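Local coordinates for protein ferredoxin component of carbazole 1,9a-dioxygenase (Nocardioides aromaticivorans, PDB 3GCE) that carries a Rieske-type [2Fe-2S] cluster and probably passes electrons to the terminal oxygenase of the carbazole 1,9a-dioxygenase system, at residues Asp31-Met36 with Arg96-Val101; Met36-Arg39 with Val44-Ile47; Ile47-Leu50 with Ala56-Asp59; Leu68-Pro73 with Gly77-Arg82. All coordinates share one frame; numbering follows the deposited sequence.

Contact 1: Asp31-Met36 with Arg96-Val101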
loop_
_atom_site.group_PDB
_atom_site.type_symbol
_atom_site.label_atom_id
_atom_site.label_comp_id
_atom_site.label_asym_id
_atom_site.label_seq_id
_atom_site.Cartn_x
_atom_site.Cartn_y
_atom_site.Cartn_z
ATOM N N ASP A 31 3.518 13.014 -3.768
ATOM C CA ASP A 31 3.992 13.746 -4.949
ATOM C C ASP A 31 3.063 13.589 -6.146
ATOM O O ASP A 31 3.529 13.349 -7.257
ATOM C CB ASP A 31 5.373 13.226 -5.356
ATOM C CG ASP A 31 6.462 14.238 -5.137
ATOM O OD1 ASP A 31 6.689 14.645 -3.957
ATOM O OD2 ASP A 31 7.101 14.612 -6.161
ATOM N N GLY A 32 1.762 13.691 -5.919
ATOM C CA GLY A 32 0.793 13.542 -6.995
ATOM C C GLY A 32 0.280 12.127 -7.177
ATOM O O GLY A 32 -0.783 11.939 -7.778
ATOM N N ASP A 33 1.025 11.131 -6.677
ATOM C CA ASP A 33 0.584 9.723 -6.757
ATOM C C ASP A 33 -0.086 9.247 -5.478
ATOM O O ASP A 33 0.409 9.489 -4.386
ATOM C CB ASP A 33 1.745 8.793 -7.091
ATOM C CG ASP A 33 2.340 9.078 -8.457
ATOM O OD1 ASP A 33 1.583 9.106 -9.450
ATOM O OD2 ASP A 33 3.561 9.297 -8.528
ATOM N N GLU A 34 -1.202 8.535 -5.629
ATOM C CA GLU A 34 -1.931 8.048 -4.482
ATOM C C GLU A 34 -1.349 6.696 -4.088
ATOM O O GLU A 34 -1.240 5.767 -4.926
ATOM C CB GLU A 34 -3.417 7.909 -4.806
ATOM C CG GLU A 34 -4.315 7.874 -3.596
ATOM C CD GLU A 34 -5.792 7.788 -3.989
ATOM O OE1 GLU A 34 -6.249 8.563 -4.871
ATOM O OE2 GLU A 34 -6.494 6.938 -3.423
ATOM N N VAL A 35 -0.968 6.600 -2.819
ATOM C CA VAL A 35 -0.220 5.447 -2.333
ATOM C C VAL A 35 -0.876 4.806 -1.110
ATOM O O VAL A 35 -1.149 5.475 -0.102
ATOM C CB VAL A 35 1.242 5.843 -2.008
ATOM C CG1 VAL A 35 2.017 4.649 -1.491
ATOM C CG2 VAL A 35 1.909 6.368 -3.255
ATOM N N MET A 36 -1.148 3.512 -1.219
ATOM C CA MET A 36 -1.700 2.760 -0.107
ATOM C C MET A 36 -0.556 2.361 0.808
ATOM O O MET A 36 0.437 1.791 0.350
ATOM C CB MET A 36 -2.423 1.511 -0.610
ATOM C CG MET A 36 -3.238 0.793 0.484
ATOM S SD MET A 36 -2.406 -0.662 1.096
ATOM C CE MET A 36 -2.680 -1.629 -0.336
ATOM N N ARG A 96 2.768 -0.367 -8.999
ATOM C CA ARG A 96 4.045 0.173 -8.484
ATOM C C ARG A 96 4.162 -0.027 -6.978
ATOM O O ARG A 96 3.184 0.169 -6.248
ATOM C CB ARG A 96 4.143 1.649 -8.808
ATOM C CG ARG A 96 5.432 2.325 -8.294
ATOM C CD ARG A 96 5.498 3.757 -8.858
ATOM N NE ARG A 96 5.720 3.737 -10.307
ATOM C CZ ARG A 96 6.885 3.426 -10.889
ATOM N NH1 ARG A 96 7.948 3.161 -10.141
ATOM N NH2 ARG A 96 7.005 3.387 -12.215
ATOM N N ALA A 97 5.333 -0.493 -6.540
ATOM C CA ALA A 97 5.694 -0.586 -5.140
ATOM C C ALA A 97 6.547 0.629 -4.822
ATOM O O ALA A 97 7.326 1.098 -5.683
ATOM C CB ALA A 97 6.478 -1.873 -4.869
ATOM N N TYR A 98 6.398 1.158 -3.615
ATOM C CA TYR A 98 7.131 2.372 -3.215
ATOM C C TYR A 98 8.071 2.040 -2.084
ATOM O O TYR A 98 7.695 1.311 -1.197
ATOM C CB TYR A 98 6.152 3.446 -2.736
ATOM C CG TYR A 98 5.436 4.127 -3.858
ATOM C CD1 TYR A 98 4.376 3.489 -4.526
ATOM C CD2 TYR A 98 5.797 5.407 -4.260
ATOM C CE1 TYR A 98 3.686 4.145 -5.567
ATOM C CE2 TYR A 98 5.119 6.058 -5.287
ATOM C CZ TYR A 98 4.077 5.423 -5.937
ATOM O OH TYR A 98 3.443 6.089 -6.960
ATOM N N ASP A 99 9.281 2.591 -2.098
ATOM C CA ASP A 99 10.231 2.326 -1.019
ATOM C C ASP A 99 9.824 3.116 0.210
ATOM O O ASP A 99 9.411 4.263 0.092
ATOM C CB ASP A 99 11.666 2.675 -1.437
ATOM C CG ASP A 99 12.205 1.711 -2.498
ATOM O OD1 ASP A 99 11.844 0.505 -2.469
ATOM O OD2 ASP A 99 12.960 2.161 -3.373
ATOM N N VAL A 100 9.939 2.475 1.371
ATOM C CA VAL A 100 9.489 3.044 2.640
ATOM C C VAL A 100 10.561 2.795 3.661
ATOM O O VAL A 100 11.110 1.685 3.741
ATOM C CB VAL A 100 8.240 2.358 3.241
ATOM C CG1 VAL A 100 7.591 3.238 4.341
ATOM C CG2 VAL A 100 7.233 2.010 2.205
ATOM N N VAL A 101 10.810 3.825 4.461
ATOM C CA VAL A 101 11.677 3.761 5.628
ATOM C C VAL A 101 10.884 4.332 6.822
ATOM O O VAL A 101 10.130 5.298 6.678
ATOM C CB VAL A 101 13.001 4.556 5.322
ATOM C CG1 VAL A 101 13.614 5.221 6.554
ATOM C CG2 VAL A 101 14.019 3.660 4.617
#
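Tyr98 reaches from the 96-101 segment across to strand 33-40, laying its ring over Val35 and bringing its hydroxyl to the foot of Asp33. The side chain starts at CB, which lies against CB of Ala46 in strand 43-48. With CG anti to the carbonyl carbon (chi1 -76°), the ring points toward Val35 and Asp33. At the near end of the ring, Tyr98 CD1 lies 4.0 Å from CG1 of Val35, the branch that is anti to that residue's backbone N. Farther out CG2, the other methyl, takes over. Val35 CG2 is 3.6 Å from CZ of Tyr98 and displaced toward the rim of the ring. This is a CH-pi contact over the face, with the methyl 15° off the normal through the ring centre. At the tip, Tyr98 OH comes to 3.2 Å from CB of Asp33, a packing contact. The carboxylate of Asp33 has its charged partner outside the two segments, in the salt bridge from OD1 to Lys112 NZ. Val109 of strand 106-109 also touches the tyrosine, and the backbone of Tyr98 is hydrogen-bonded to that of Ala46. The contact is thus buried packing away from the cluster, joining strand 33-40 to the chain leading into strand 100-103 within the all-beta Rieske fold.

Contact 2: Met36-Arg39 with Val44-Ile47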
loop_
_atom_site.group_PDB
_atom_site.type_symbol
_atom_site.label_atom_id
_atom_site.label_comp_id
_atom_site.label_asym_id
_atom_site.label_seq_id
_atom_site.Cartn_x
_atom_site.Cartn_y
_atom_site.Cartn_z
ATOM N N MET A 36 -1.148 3.512 -1.219
ATOM C CA MET A 36 -1.700 2.760 -0.107
ATOM C C MET A 36 -0.556 2.361 0.808
ATOM O O MET A 36 0.437 1.791 0.350
ATOM C CB MET A 36 -2.423 1.511 -0.610
ATOM C CG MET A 36 -3.238 0.793 0.484
ATOM S SD MET A 36 -2.406 -0.662 1.096
ATOM C CE MET A 36 -2.680 -1.629 -0.336
ATOM N N VAL A 37 -0.719 2.659 2.093
ATOM C CA VAL A 37 0.272 2.332 3.104
ATOM C C VAL A 37 -0.404 1.442 4.140
ATOM O O VAL A 37 -1.543 1.710 4.521
ATOM C CB VAL A 37 0.886 3.643 3.699
ATOM C CG1 VAL A 37 1.814 3.366 4.866
ATOM C CG2 VAL A 37 1.660 4.358 2.606
ATOM N N VAL A 38 0.281 0.362 4.548
ATOM C CA VAL A 38 -0.238 -0.538 5.550
ATOM C C VAL A 38 0.877 -1.076 6.451
ATOM O O VAL A 38 1.964 -1.417 5.983
ATOM C CB VAL A 38 -1.070 -1.689 4.882
ATOM C CG1 VAL A 38 -0.179 -2.649 4.089
ATOM C CG2 VAL A 38 -1.923 -2.438 5.926
ATOM N N ARG A 39 0.602 -1.104 7.753
ATOM C CA ARG A 39 1.502 -1.670 8.757
ATOM C C ARG A 39 1.150 -3.139 8.978
ATOM O O ARG A 39 -0.030 -3.506 9.047
ATOM C CB ARG A 39 1.313 -0.976 10.102
ATOM C CG ARG A 39 2.042 0.325 10.336
ATOM C CD ARG A 39 1.835 0.778 11.817
ATOM N NE ARG A 39 2.500 -0.090 12.801
ATOM C CZ ARG A 39 2.385 0.014 14.130
ATOM N NH1 ARG A 39 1.603 0.933 14.690
ATOM N NH2 ARG A 39 3.058 -0.813 14.913
ATOM N N VAL A 44 6.242 -1.652 7.467
ATOM C CA VAL A 44 5.313 -0.794 6.725
ATOM C C VAL A 44 5.540 -1.096 5.248
ATOM O O VAL A 44 6.708 -1.198 4.795
ATOM C CB VAL A 44 5.594 0.705 6.989
ATOM C CG1 VAL A 44 4.593 1.597 6.244
ATOM C CG2 VAL A 44 5.554 0.990 8.487
ATOM N N TYR A 45 4.434 -1.233 4.515
ATOM C CA TYR A 45 4.470 -1.511 3.077
ATOM C C TYR A 45 3.711 -0.435 2.342
ATOM O O TYR A 45 2.766 0.137 2.885
ATOM C CB TYR A 45 3.808 -2.866 2.790
ATOM C CG TYR A 45 4.451 -3.958 3.579
ATOM C CD1 TYR A 45 5.681 -4.458 3.200
ATOM C CD2 TYR A 45 3.855 -4.462 4.732
ATOM C CE1 TYR A 45 6.309 -5.442 3.928
ATOM C CE2 TYR A 45 4.488 -5.483 5.473
ATOM C CZ TYR A 45 5.705 -5.961 5.042
ATOM O OH TYR A 45 6.354 -6.952 5.733
ATOM N N ALA A 46 4.108 -0.165 1.102
ATOM C CA ALA A 46 3.467 0.905 0.326
ATOM C C ALA A 46 3.398 0.492 -1.132
ATOM O O ALA A 46 4.409 0.070 -1.704
ATOM C CB ALA A 46 4.263 2.201 0.468
ATOM N N ILE A 47 2.208 0.600 -1.732
ATOM C CA ILE A 47 2.044 0.327 -3.169
ATOM C C ILE A 47 1.081 1.354 -3.718
ATOM O O ILE A 47 0.418 2.045 -2.950
ATOM C CB ILE A 47 1.560 -1.144 -3.492
ATOM C CG1 ILE A 47 0.205 -1.465 -2.814
ATOM C CG2 ILE A 47 2.634 -2.142 -3.061
ATOM C CD1 ILE A 47 -0.519 -2.729 -3.407
#
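Met36 N donates a hydrogen bond to Ile47 O at 2.8 Å, the shortest of four backbone hydrogen bonds that pair strands 33-40 and 43-48. It is bent, with an angle of 140° at the hydrogen. The return bond, Ile47 N to Met36 O, is 3.0 Å long. Val38 and Tyr45 form the second hydrogen-bonded pair, with Val38 N to Tyr45 O and Tyr45 N to Val38 O, while Val37-Ala46 and Arg39-Val44 are the non-hydrogen-bonded pairs of this antiparallel hairpin.

Met36 and Ile47 point the same way, side by side. The methionine leaves the strand with CG anti to its backbone N (chi1 -170°), then bends at chi2 and chi3, and this fold brings Met36 CE to 3.8 Å from Ile47 CG1; Ile47 CD1 touches the same methyl. Beside them, Val38 CG1 meets Tyr45 CB at the longer distance of 4.2 Å. On the other face, Val37 divides its branches: CG1 packs on Val44 CG1 at 3.6 Å and CG2 on Ala46 CB at 4.0 Å. Arg39 supplies only its aliphatic CG to Val44 CG2, its NH1 being hydrogen-bonded to Leu20 O.

Other strands cover both faces of the hairpin: Met36 and Ile47 pack on Ile70 of strand 69-71, whereas Val44 and Ala46 meet Val100 of strand 100-103. Strand 26-30 continues the sheet beyond strand 33-40.

Contact 3: Ile47-Leu50 with Ala56-Asp59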
loop_
_atom_site.group_PDB
_atom_site.type_symbol
_atom_site.label_atom_id
_atom_site.label_comp_id
_atom_site.label_asym_id
_atom_site.label_seq_id
_atom_site.Cartn_x
_atom_site.Cartn_y
_atom_site.Cartn_z
ATOM N N ILE A 47 2.208 0.600 -1.732
ATOM C CA ILE A 47 2.044 0.327 -3.169
ATOM C C ILE A 47 1.081 1.354 -3.718
ATOM O O ILE A 47 0.418 2.045 -2.950
ATOM C CB ILE A 47 1.560 -1.144 -3.492
ATOM C CG1 ILE A 47 0.205 -1.465 -2.814
ATOM C CG2 ILE A 47 2.634 -2.142 -3.061
ATOM C CD1 ILE A 47 -0.519 -2.729 -3.407
ATOM N N SER A 48 1.016 1.469 -5.039
ATOM C CA SER A 48 0.003 2.334 -5.652
ATOM C C SER A 48 -1.382 1.967 -5.132
ATOM O O SER A 48 -1.717 0.784 -4.999
ATOM C CB SER A 48 0.001 2.196 -7.162
ATOM O OG SER A 48 -1.136 2.897 -7.666
ATOM N N ASN A 49 -2.185 2.985 -4.844
ATOM C CA ASN A 49 -3.527 2.758 -4.332
ATOM C C ASN A 49 -4.524 2.406 -5.432
ATOM O O ASN A 49 -5.648 2.044 -5.139
ATOM C CB ASN A 49 -4.042 3.990 -3.573
ATOM C CG ASN A 49 -5.216 3.657 -2.654
ATOM O OD1 ASN A 49 -5.235 2.605 -2.032
ATOM N ND2 ASN A 49 -6.189 4.557 -2.570
ATOM N N LEU A 50 -4.122 2.563 -6.687
ATOM C CA LEU A 50 -5.027 2.295 -7.802
ATOM C C LEU A 50 -4.857 0.893 -8.298
ATOM O O LEU A 50 -3.769 0.522 -8.731
ATOM C CB LEU A 50 -4.765 3.238 -8.974
ATOM C CG LEU A 50 -5.688 4.425 -9.134
ATOM C CD1 LEU A 50 -7.132 3.948 -9.488
ATOM C CD2 LEU A 50 -5.619 5.289 -7.874
ATOM N N ALA A 56 -10.247 1.275 -9.178
ATOM C CA ALA A 56 -10.710 1.035 -7.803
ATOM C C ALA A 56 -9.584 1.377 -6.841
ATOM O O ALA A 56 -8.424 1.392 -7.246
ATOM C CB ALA A 56 -11.162 -0.406 -7.612
ATOM N N TYR A 57 -9.934 1.635 -5.585
ATOM C CA TYR A 57 -9.001 2.174 -4.612
ATOM C C TYR A 57 -8.713 1.146 -3.522
ATOM O O TYR A 57 -9.570 0.798 -2.722
ATOM C CB TYR A 57 -9.484 3.562 -4.087
ATOM C CG TYR A 57 -9.679 4.481 -5.273
ATOM C CD1 TYR A 57 -8.603 5.229 -5.776
ATOM C CD2 TYR A 57 -10.899 4.541 -5.949
ATOM C CE1 TYR A 57 -8.750 6.047 -6.909
ATOM C CE2 TYR A 57 -11.055 5.363 -7.116
ATOM C CZ TYR A 57 -9.957 6.111 -7.564
ATOM O OH TYR A 57 -10.040 6.916 -8.677
ATOM N N LEU A 58 -7.481 0.629 -3.548
ATOM C CA LEU A 58 -7.126 -0.545 -2.774
ATOM C C LEU A 58 -7.245 -0.378 -1.253
ATOM O O LEU A 58 -7.594 -1.322 -0.560
ATOM C CB LEU A 58 -5.702 -1.001 -3.135
ATOM C CG LEU A 58 -5.524 -1.393 -4.608
ATOM C CD1 LEU A 58 -4.039 -1.721 -4.850
ATOM C CD2 LEU A 58 -6.424 -2.606 -4.987
ATOM N N ASP A 59 -6.953 0.806 -0.732
ATOM C CA ASP A 59 -7.085 1.062 0.704
ATOM C C ASP A 59 -8.511 0.850 1.247
ATOM O O ASP A 59 -8.700 0.674 2.451
ATOM C CB ASP A 59 -6.579 2.476 1.049
ATOM C CG ASP A 59 -7.594 3.566 0.757
ATOM O OD1 ASP A 59 -7.947 3.820 -0.413
ATOM O OD2 ASP A 59 -8.018 4.214 1.726
#
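The loop that carries the cluster ligands Cys51 and His53 is closed at its base by this contact, where the end of strand 43-48 meets the chain running into a 3-10 turn at Leu58 and Asp59. Rieske domains hold their [2Fe-2S] cluster in such loops, and Ala56 lies in the cluster pocket. All three hydrogen bonds across the contact involve Asn49, through its backbone and side chain together. Its carbonyl O accepts a nearly straight bond from Leu58 N, 2.8 Å long with an angle of 173° at the hydrogen. With CG anti to the backbone N (chi1 -161°), the side-chain amide extends to Asp59 and uses both of its ends there. Asn49 OD1 receives Asp59 N at 2.8 Å, on a lone pair in the carbonyl plane, and Asn49 ND2 donates to Asp59 OD1 at 2.9 Å. This second donor comes from above the carboxylate, whose plane is turned 55° from the amide. Accepting at one end and donating at the other, the amide has its rotation settled by Asp59; Glu34 OE2 is a further partner of ND2. At the end of the strand, Ser48 OG accepts from Leu50 N in an ST turn.

Apolar contacts flank these bonds. Leu58 CD1 packs against Ile47 CD1 at 3.9 Å, one side chain lying roughly perpendicular to the other. Leu50 and Tyr57 lie alongside each other, pointing the same way, and Leu50 CD2 comes obliquely to 3.4 Å from Tyr57 CE1.

Contact 4: Leu68-Pro73 with Gly77-Arg82. With FES (Fe2/s2 (inorganic) cluster), chain B.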
loop_
_atom_site.group_PDB
_atom_site.type_symbol
_atom_site.label_atom_id
_atom_site.label_comp_id
_atom_site.label_asym_id
_atom_site.label_seq_id
_atom_site.Cartn_x
_atom_site.Cartn_y
_atom_site.Cartn_z
ATOM N N LEU A 68 -0.092 -11.193 3.509
ATOM C CA LEU A 68 0.414 -9.856 3.083
ATOM C C LEU A 68 -0.155 -9.422 1.718
ATOM O O LEU A 68 0.579 -8.944 0.830
ATOM C CB LEU A 68 1.970 -9.767 3.126
ATOM C CG LEU A 68 2.618 -9.845 4.534
ATOM C CD1 LEU A 68 4.120 -9.966 4.448
ATOM C CD2 LEU A 68 2.238 -8.654 5.464
ATOM N N GLU A 69 -1.465 -9.631 1.571
ATOM C CA GLU A 69 -2.198 -9.253 0.375
ATOM C C GLU A 69 -3.223 -8.198 0.715
ATOM O O GLU A 69 -3.860 -8.241 1.780
ATOM C CB GLU A 69 -2.942 -10.454 -0.192
ATOM C CG GLU A 69 -2.064 -11.529 -0.810
ATOM C CD GLU A 69 -2.903 -12.713 -1.267
ATOM O OE1 GLU A 69 -3.484 -13.378 -0.396
ATOM O OE2 GLU A 69 -3.001 -12.965 -2.490
ATOM N N ILE A 70 -3.376 -7.253 -0.195
ATOM C CA ILE A 70 -4.513 -6.346 -0.181
ATOM C C ILE A 70 -5.509 -6.847 -1.242
ATOM O O ILE A 70 -5.141 -7.177 -2.370
ATOM C CB ILE A 70 -4.082 -4.894 -0.488
ATOM C CG1 ILE A 70 -5.266 -3.920 -0.330
ATOM C CG2 ILE A 70 -3.502 -4.790 -1.925
ATOM C CD1 ILE A 70 -5.835 -3.839 1.093
ATOM N N GLU A 71 -6.775 -6.885 -0.874
ATOM C CA GLU A 71 -7.810 -7.386 -1.765
ATOM C C GLU A 71 -8.633 -6.196 -2.253
ATOM O O GLU A 71 -9.151 -5.425 -1.444
ATOM C CB GLU A 71 -8.676 -8.376 -1.013
ATOM C CG GLU A 71 -9.906 -8.899 -1.762
ATOM C CD GLU A 71 -10.695 -9.880 -0.891
ATOM O OE1 GLU A 71 -10.465 -9.908 0.335
ATOM O OE2 GLU A 71 -11.551 -10.622 -1.414
ATOM N N CYS A 72 -8.716 -6.025 -3.572
ATOM C CA CYS A 72 -9.413 -4.877 -4.168
ATOM C C CYS A 72 -10.900 -4.924 -3.769
ATOM O O CYS A 72 -11.517 -5.990 -3.824
ATOM C CB CYS A 72 -9.287 -4.972 -5.698
ATOM S SG CYS A 72 -10.188 -3.685 -6.614
ATOM N N PRO A 73 -11.491 -3.778 -3.389
ATOM C CA PRO A 73 -12.908 -3.837 -2.991
ATOM C C PRO A 73 -13.908 -4.086 -4.137
ATOM O O PRO A 73 -15.077 -4.451 -3.876
ATOM C CB PRO A 73 -13.167 -2.455 -2.373
ATOM C CG PRO A 73 -12.176 -1.545 -3.017
ATOM C CD PRO A 73 -10.925 -2.415 -3.271
ATOM N N GLY A 77 -9.745 -8.879 -6.824
ATOM C CA GLY A 77 -8.366 -9.218 -7.175
ATOM C C GLY A 77 -7.466 -8.962 -5.977
ATOM O O GLY A 77 -7.878 -8.295 -5.028
ATOM N N ARG A 78 -6.236 -9.477 -5.997
ATOM C CA ARG A 78 -5.298 -9.229 -4.890
ATOM C C ARG A 78 -3.906 -8.854 -5.363
ATOM O O ARG A 78 -3.503 -9.247 -6.458
ATOM C CB ARG A 78 -5.174 -10.431 -3.957
ATOM C CG ARG A 78 -6.472 -10.813 -3.221
ATOM C CD ARG A 78 -6.231 -11.878 -2.145
ATOM N NE ARG A 78 -7.500 -12.348 -1.571
ATOM C CZ ARG A 78 -7.613 -13.142 -0.504
ATOM N NH1 ARG A 78 -6.533 -13.586 0.138
ATOM N NH2 ARG A 78 -8.820 -13.497 -0.081
ATOM N N PHE A 79 -3.199 -8.081 -4.532
ATOM C CA PHE A 79 -1.772 -7.772 -4.740
ATOM C C PHE A 79 -0.961 -8.106 -3.501
ATOM O O PHE A 79 -1.451 -7.988 -2.364
ATOM C CB PHE A 79 -1.567 -6.285 -5.066
ATOM C CG PHE A 79 -2.279 -5.844 -6.331
ATOM C CD1 PHE A 79 -3.579 -5.334 -6.269
ATOM C CD2 PHE A 79 -1.617 -5.871 -7.570
ATOM C CE1 PHE A 79 -4.253 -4.906 -7.435
ATOM C CE2 PHE A 79 -2.277 -5.447 -8.726
ATOM C CZ PHE A 79 -3.597 -4.951 -8.647
ATOM N N ASP A 80 0.287 -8.488 -3.730
ATOM C CA ASP A 80 1.266 -8.606 -2.667
ATOM C C ASP A 80 1.701 -7.161 -2.296
ATOM O O ASP A 80 2.227 -6.438 -3.137
ATOM C CB ASP A 80 2.451 -9.447 -3.169
ATOM C CG ASP A 80 3.648 -9.408 -2.215
ATOM O OD1 ASP A 80 3.438 -9.234 -0.973
ATOM O OD2 ASP A 80 4.798 -9.540 -2.720
ATOM N N VAL A 81 1.487 -6.756 -1.043
ATOM C CA VAL A 81 1.881 -5.406 -0.596
ATOM C C VAL A 81 3.379 -5.168 -0.516
ATOM O O VAL A 81 3.811 -4.011 -0.456
ATOM C CB VAL A 81 1.195 -4.997 0.732
ATOM C CG1 VAL A 81 -0.333 -4.985 0.550
ATOM C CG2 VAL A 81 1.603 -5.917 1.899
ATOM N N ARG A 82 4.164 -6.255 -0.510
ATOM C CA ARG A 82 5.626 -6.173 -0.484
ATOM C C ARG A 82 6.217 -5.758 -1.831
ATOM O O ARG A 82 7.287 -5.104 -1.889
ATOM C CB ARG A 82 6.214 -7.532 -0.105
ATOM C CG ARG A 82 5.935 -7.939 1.338
ATOM C CD ARG A 82 6.289 -9.396 1.563
ATOM N NE ARG A 82 5.336 -10.280 0.890
ATOM C CZ ARG A 82 5.330 -11.599 1.019
ATOM N NH1 ARG A 82 6.211 -12.186 1.812
ATOM N NH2 ARG A 82 4.449 -12.330 0.354
HETATM FE FE1 FES B . -9.565 -4.128 -8.726
HETATM FE FE2 FES B . -11.197 -5.076 -10.719
HETATM S S1 FES B . -10.017 -6.299 -9.228
HETATM S S2 FES B . -10.752 -2.988 -10.143
HETATM O O HOH W 1 -9.816 -12.409 -3.156
#
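Backbone hydrogen bonds pair the segments as an antiparallel hairpin: Ile70 and Phe79 exchange two of 3.0 Å, N to O in each direction, while Val81 N to Leu68 O and Cys72 N to Gly77 O extend the pairing at either end. The bond from Cys72 N to Gly77 O, 2.8 Å long, lies next to the metal site. There Cys72 SG coordinates the iron FE1 of the cluster at 2.2 Å, an iron that Cys51 SG also binds, and Gly77 N lies 3.5 Å from the bridging sulfide S1.

Charged side chains line the face bearing Glu69, Glu71 and Arg78. Arg78, extended from CG to NE, sends NH1 to Glu69 OE1 at 3.1 Å; the oxygen, also bonded to Ser67 OG, is in the guanidinium plane but is approached from above its own carboxylate. Glu71 OE1, bonded to His64, makes only a long ion pair with NH2. At the far end Asp80 OD1 accepts from Arg82 N in an Asx turn and from Arg82 NE at 2.9 Å, the two donors arriving from opposite faces of the carboxylate, while Asp80 OD2 is bonded to Thr83 OG1.

Packing adds to this: Val81 CG1 lies 3.9 Å from Ile70 CB, and Leu68 CD1 sits over one face of the Arg82 guanidinium. Strands 62-64 and 86-88 flank the hairpin in a four-stranded sheet, and Ile70 packs on Ile47 of strand 43-48.

Contacts 1 and 2 are buried, while contacts 3 and 4 are partly buried and reach the cluster. Contact 1 and contact 2 both use strand 33-40, the first through an aromatic side chain and aliphatic packing, the second through regular backbone pairing. Contact 3 continues from the end of strand 43-48, sharing Ile47 with contact 2, and has a single backbone bridge, with its hydrogen bonds gathered on Asn49. Contact 4 is again a hairpin, but combines cluster ligation with a charged face. Met36 CE packs on Ile70 CG1, joining the hairpins of contacts 2 and 4, and Ala56 CB meets Cys72 SG, bringing contacts 3 and 4 together beside the cluster.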